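Local coordinates for protein nucleoside-diphosphate-sugar epimerase (Pseudomonas aeruginosa, PDB 2X4G) that probably binds a nicotinamide adenine dinucleotide cofactor on a Rossmann fold and may act on nucleotide-linked sugars, at residues V216-A229 / L315-R329. Residues are numbered along the deposited sequence; the frame is centred on the assembly and turned at random.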
loop_
_atom_site.group_PDB
_atom_site.type_symbol
_atom_site.label_atom_id
_atom_site.label_comp_id
_atom_site.label_asym_id
_atom_site.label_seq_id
_atom_site.Cartn_x
_atom_site.Cartn_y
_atom_site.Cartn_z
ATOM N N VAL A 216 23.308 -7.906 10.455
ATOM C CA VAL A 216 22.460 -8.613 11.395
ATOM C C VAL A 216 23.195 -8.735 12.723
ATOM O O VAL A 216 24.406 -8.939 12.730
ATOM C CB VAL A 216 22.133 -10.003 10.840
ATOM C CG1 VAL A 216 21.609 -10.938 11.928
ATOM C CG2 VAL A 216 21.126 -9.865 9.741
ATOM N N ILE A 217 22.475 -8.597 13.836
ATOM C CA ILE A 217 23.079 -8.677 15.169
ATOM C C ILE A 217 22.222 -9.496 16.119
ATOM O O ILE A 217 20.992 -9.466 16.071
ATOM C CB ILE A 217 23.364 -7.285 15.816
ATOM C CG1 ILE A 217 24.273 -7.463 17.052
ATOM C CG2 ILE A 217 22.071 -6.570 16.164
ATOM C CD1 ILE A 217 24.334 -6.323 17.976
ATOM N N ASP A 218 22.909 -10.254 16.966
ATOM C CA ASP A 218 22.281 -11.144 17.913
ATOM C C ASP A 218 21.590 -10.276 18.994
ATOM O O ASP A 218 22.132 -9.272 19.445
ATOM C CB ASP A 218 23.370 -12.080 18.459
ATOM C CG ASP A 218 22.900 -12.996 19.587
ATOM O OD1 ASP A 218 22.542 -14.150 19.281
ATOM O OD2 ASP A 218 22.941 -12.591 20.781
ATOM N N ALA A 219 20.376 -10.644 19.370
ATOM C CA ALA A 219 19.602 -9.828 20.268
ATOM C C ALA A 219 20.294 -9.692 21.622
ATOM O O ALA A 219 20.403 -8.585 22.159
ATOM C CB ALA A 219 18.214 -10.401 20.440
ATOM N N ALA A 220 20.743 -10.817 22.173
ATOM C CA ALA A 220 21.349 -10.820 23.509
ATOM C C ALA A 220 22.510 -9.846 23.536
ATOM O O ALA A 220 22.635 -9.070 24.465
ATOM C CB ALA A 220 21.811 -12.242 23.927
ATOM N N GLU A 221 23.331 -9.865 22.498
ATOM C CA GLU A 221 24.484 -8.981 22.424
ATOM C C GLU A 221 24.066 -7.535 22.261
ATOM O O GLU A 221 24.602 -6.670 22.960
ATOM C CB GLU A 221 25.448 -9.360 21.281
ATOM C CG GLU A 221 25.716 -10.833 21.181
ATOM C CD GLU A 221 27.169 -11.187 21.011
ATOM O OE1 GLU A 221 27.877 -11.221 22.034
ATOM O OE2 GLU A 221 27.587 -11.486 19.872
ATOM N N ALA A 222 23.138 -7.264 21.342
ATOM C CA ALA A 222 22.732 -5.875 21.062
ATOM C C ALA A 222 22.296 -5.185 22.361
ATOM O O ALA A 222 22.624 -4.038 22.603
ATOM C CB ALA A 222 21.649 -5.823 20.004
ATOM N N GLY A 223 21.602 -5.922 23.217
ATOM C CA GLY A 223 21.279 -5.449 24.565
ATOM C C GLY A 223 22.484 -5.087 25.418
ATOM O O GLY A 223 22.455 -4.114 26.155
ATOM N N ARG A 224 23.542 -5.877 25.335
ATOM C CA ARG A 224 24.737 -5.577 26.084
ATOM C C ARG A 224 25.443 -4.360 25.490
ATOM O O ARG A 224 25.947 -3.496 26.217
ATOM C CB ARG A 224 25.641 -6.804 26.136
ATOM C CG ARG A 224 24.980 -7.965 26.936
ATOM C CD ARG A 224 25.928 -9.090 27.323
ATOM N NE ARG A 224 26.112 -9.987 26.195
ATOM C CZ ARG A 224 25.456 -11.133 26.001
ATOM N NH1 ARG A 224 24.539 -11.585 26.867
ATOM N NH2 ARG A 224 25.727 -11.848 24.912
ATOM N N GLY A 225 25.441 -4.272 24.166
ATOM C CA GLY A 225 25.963 -3.107 23.490
ATOM C C GLY A 225 25.254 -1.836 23.886
ATOM O O GLY A 225 25.877 -0.801 24.025
ATOM N N LEU A 226 23.945 -1.900 24.062
ATOM C CA LEU A 226 23.195 -0.731 24.498
ATOM C C LEU A 226 23.653 -0.302 25.888
ATOM O O LEU A 226 23.990 0.871 26.092
ATOM C CB LEU A 226 21.678 -0.990 24.484
ATOM C CG LEU A 226 21.005 -1.222 23.134
ATOM C CD1 LEU A 226 19.528 -1.444 23.335
ATOM C CD2 LEU A 226 21.231 -0.059 22.238
ATOM N N LEU A 227 23.680 -1.245 26.832
ATOM C CA LEU A 227 24.161 -0.940 28.187
ATOM C C LEU A 227 25.545 -0.297 28.110
ATOM O O LEU A 227 25.835 0.663 28.834
ATOM C CB LEU A 227 24.222 -2.200 29.057
ATOM C CG LEU A 227 24.825 -2.062 30.474
ATOM C CD1 LEU A 227 23.960 -1.162 31.293
ATOM C CD2 LEU A 227 24.969 -3.417 31.161
ATOM N N MET A 228 26.393 -0.818 27.229
ATOM C CA MET A 228 27.752 -0.342 27.135
ATOM C C MET A 228 27.837 1.068 26.567
ATOM O O MET A 228 28.675 1.849 26.984
ATOM C CB MET A 228 28.600 -1.294 26.287
ATOM C CG MET A 228 29.028 -2.569 26.993
ATOM S SD MET A 228 30.218 -3.471 25.988
ATOM C CE MET A 228 29.474 -5.100 26.032
ATOM N N ALA A 229 27.000 1.385 25.590
ATOM C CA ALA A 229 26.948 2.748 25.061
ATOM C C ALA A 229 26.506 3.674 26.163
ATOM O O ALA A 229 27.068 4.743 26.309
ATOM C CB ALA A 229 25.976 2.848 23.892
ATOM N N LEU A 315 33.855 1.443 23.276
ATOM C CA LEU A 315 32.964 0.778 24.247
ATOM C C LEU A 315 33.494 -0.548 24.767
ATOM O O LEU A 315 33.049 -1.018 25.802
ATOM C CB LEU A 315 31.555 0.577 23.671
ATOM C CG LEU A 315 30.962 1.829 23.020
ATOM C CD1 LEU A 315 29.600 1.555 22.412
ATOM C CD2 LEU A 315 30.905 2.962 24.038
ATOM N N GLY A 316 34.460 -1.129 24.071
ATOM C CA GLY A 316 34.859 -2.498 24.325
ATOM C C GLY A 316 33.878 -3.487 23.709
ATOM O O GLY A 316 33.957 -4.690 23.966
ATOM N N PHE A 317 32.962 -3.007 22.869
ATOM C CA PHE A 317 31.924 -3.888 22.356
ATOM C C PHE A 317 32.214 -4.520 21.008
ATOM O O PHE A 317 32.624 -3.862 20.064
ATOM C CB PHE A 317 30.585 -3.188 22.237
ATOM C CG PHE A 317 29.560 -4.033 21.560
ATOM C CD1 PHE A 317 29.378 -3.956 20.190
ATOM C CD2 PHE A 317 28.835 -4.967 22.283
ATOM C CE1 PHE A 317 28.460 -4.761 19.561
ATOM C CE2 PHE A 317 27.915 -5.779 21.655
ATOM C CZ PHE A 317 27.736 -5.684 20.289
ATOM N N PHE A 318 31.926 -5.809 20.918
ATOM C CA PHE A 318 31.892 -6.481 19.635
ATOM C C PHE A 318 31.257 -7.861 19.804
ATOM O O PHE A 318 31.284 -8.425 20.885
ATOM C CB PHE A 318 33.311 -6.581 19.028
ATOM C CG PHE A 318 34.287 -7.363 19.860
ATOM C CD1 PHE A 318 34.385 -8.736 19.726
ATOM C CD2 PHE A 318 35.117 -6.729 20.752
ATOM C CE1 PHE A 318 35.273 -9.454 20.471
ATOM C CE2 PHE A 318 36.025 -7.455 21.506
ATOM C CZ PHE A 318 36.094 -8.817 21.364
ATOM N N SER A 319 30.733 -8.406 18.714
ATOM C CA SER A 319 30.034 -9.681 18.733
ATOM C C SER A 319 31.011 -10.829 18.794
ATOM O O SER A 319 32.096 -10.761 18.213
ATOM C CB SER A 319 29.176 -9.829 17.475
ATOM O OG SER A 319 28.396 -11.018 17.498
ATOM N N THR A 320 30.614 -11.870 19.526
ATOM C CA THR A 320 31.374 -13.114 19.608
ATOM C C THR A 320 30.532 -14.344 19.244
ATOM O O THR A 320 31.057 -15.442 19.175
ATOM C CB THR A 320 32.049 -13.280 21.023
ATOM O OG1 THR A 320 31.117 -13.033 22.072
ATOM C CG2 THR A 320 33.159 -12.294 21.194
ATOM N N THR A 321 29.245 -14.145 18.961
ATOM C CA THR A 321 28.281 -15.236 18.743
ATOM C C THR A 321 28.231 -15.644 17.269
ATOM O O THR A 321 28.125 -14.806 16.401
ATOM C CB THR A 321 26.847 -14.821 19.232
ATOM O OG1 THR A 321 26.934 -14.308 20.566
ATOM C CG2 THR A 321 25.877 -15.978 19.235
ATOM N N ALA A 322 28.326 -16.942 16.995
ATOM C CA ALA A 322 28.144 -17.452 15.636
ATOM C C ALA A 322 26.738 -17.112 15.195
ATOM O O ALA A 322 25.814 -17.196 16.000
ATOM C CB ALA A 322 28.348 -18.946 15.590
ATOM N N LEU A 323 26.592 -16.723 13.929
ATOM C CA LEU A 323 25.284 -16.417 13.334
ATOM C C LEU A 323 24.301 -17.556 13.390
ATOM O O LEU A 323 23.127 -17.320 13.483
ATOM C CB LEU A 323 25.431 -16.044 11.858
ATOM C CG LEU A 323 24.148 -15.603 11.145
ATOM C CD1 LEU A 323 23.458 -14.460 11.915
ATOM C CD2 LEU A 323 24.495 -15.189 9.727
ATOM N N ASP A 324 24.784 -18.790 13.281
ATOM C CA ASP A 324 23.910 -19.958 13.285
ATOM C C ASP A 324 23.295 -20.121 14.657
ATOM O O ASP A 324 22.128 -20.526 14.772
ATOM C CB ASP A 324 24.688 -21.239 12.959
ATOM C CG ASP A 324 24.869 -21.470 11.472
ATOM O OD1 ASP A 324 25.457 -22.533 11.139
ATOM O OD2 ASP A 324 24.431 -20.624 10.646
ATOM N N ASP A 325 24.085 -19.848 15.695
ATOM C CA ASP A 325 23.610 -19.988 17.068
ATOM C C ASP A 325 22.477 -18.990 17.316
ATOM O O ASP A 325 21.520 -19.299 18.012
ATOM C CB ASP A 325 24.749 -19.789 18.076
ATOM C CG ASP A 325 25.864 -20.814 17.908
ATOM O OD1 ASP A 325 25.742 -21.940 18.414
ATOM O OD2 ASP A 325 26.880 -20.503 17.253
ATOM N N THR A 326 22.583 -17.806 16.718
ATOM C CA THR A 326 21.555 -16.778 16.851
ATOM C C THR A 326 20.315 -17.200 16.105
ATOM O O THR A 326 19.233 -17.223 16.672
ATOM C CB THR A 326 22.014 -15.467 16.264
ATOM O OG1 THR A 326 23.143 -15.008 16.998
ATOM C CG2 THR A 326 20.923 -14.453 16.313
ATOM N N LEU A 327 20.481 -17.551 14.838
ATOM C CA LEU A 327 19.361 -18.024 14.054
ATOM C C LEU A 327 18.704 -19.259 14.644
ATOM O O LEU A 327 17.508 -19.400 14.502
ATOM C CB LEU A 327 19.754 -18.335 12.608
ATOM C CG LEU A 327 20.422 -17.230 11.812
ATOM C CD1 LEU A 327 20.714 -17.762 10.425
ATOM C CD2 LEU A 327 19.549 -15.993 11.805
ATOM N N LEU A 328 19.458 -20.163 15.273
ATOM C CA LEU A 328 18.841 -21.337 15.929
ATOM C C LEU A 328 18.065 -20.985 17.198
ATOM O O LEU A 328 17.078 -21.643 17.523
ATOM C CB LEU A 328 19.867 -22.425 16.237
ATOM C CG LEU A 328 20.061 -23.416 15.080
ATOM C CD1 LEU A 328 21.309 -24.262 15.256
ATOM C CD2 LEU A 328 18.834 -24.294 14.938
ATOM N N ARG A 329 18.490 -19.955 17.911
ATOM C CA ARG A 329 17.903 -19.658 19.202
ATOM C C ARG A 329 16.572 -18.975 18.951
ATOM O O ARG A 329 15.587 -19.223 19.647
ATOM C CB ARG A 329 18.833 -18.756 19.992
ATOM C CG ARG A 329 18.714 -18.864 21.492
ATOM C CD ARG A 329 19.554 -17.802 22.177
ATOM N NE ARG A 329 20.962 -17.958 21.804
ATOM C CZ ARG A 329 21.752 -17.003 21.300
ATOM N NH1 ARG A 329 21.335 -15.748 21.115
ATOM N NH2 ARG A 329 23.001 -17.317 20.995
HETATM O O HOH W 1 25.776 -10.838 16.291
HETATM O O HOH W 2 24.196 -14.302 22.436
#
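The Phe317 ring has Met228 CE at its edge, close to the ring plane, and the sulfur completes a Met-aromatic contact, with SD 5.5 Å from the ring centroid and 84° off its normal. Gly225 CA reaches the ring obliquely, 3.6 Å from CD2, and the carbonyl oxygen of Glu221 and CD1 of Ile217 also come in at a slant. With CG anti to the backbone N (chi1 173°), Phe317 sends its ring from the loop down to helix 219-232. The Arg329 guanidinium has the carbonyl oxygen of Asp325 over one face, toward the rim, while Asp218 CG and Thr321 CG2 lie at its edge. Its NH1 forms a salt bridge to OD1 of Asp218 at 2.7 Å, on the syn lone pair, the two planes turned 73° apart. Thr326 OG1 donates to the same oxygen from the anti side. The other oxygen, OD2, accepts from Glu221 N, so Asp218 is the N-cap of helix 219-232 through OD2 and accepts from Thr326 and Arg329 of helix 323-336 through OD1. Strand 213-218 belongs to the central sheet of the Rossmann-type fold, and the loop after helix 309-315 runs along the helix that follows this strand before entering the C-terminal helix. Midway along that loop, OE2 of Glu221 is gripped by Ser319 OG at 2.6 Å, nearly in line with the C-O bond, by Thr320 N at 3.1 Å on the syn lone pair, and by Thr321 N from above the carboxylate plane. Three donors on one oxygen would probably favour the charged form. One water accepts from Asp218 N and donates to Ser319 OG. Toward the C-terminal end of the 216-229 segment, Leu315 CD1 packs 3.9 Å from Ala229 CA, and the Leu315 carbonyl oxygen is hydrogen-bonded to Arg232.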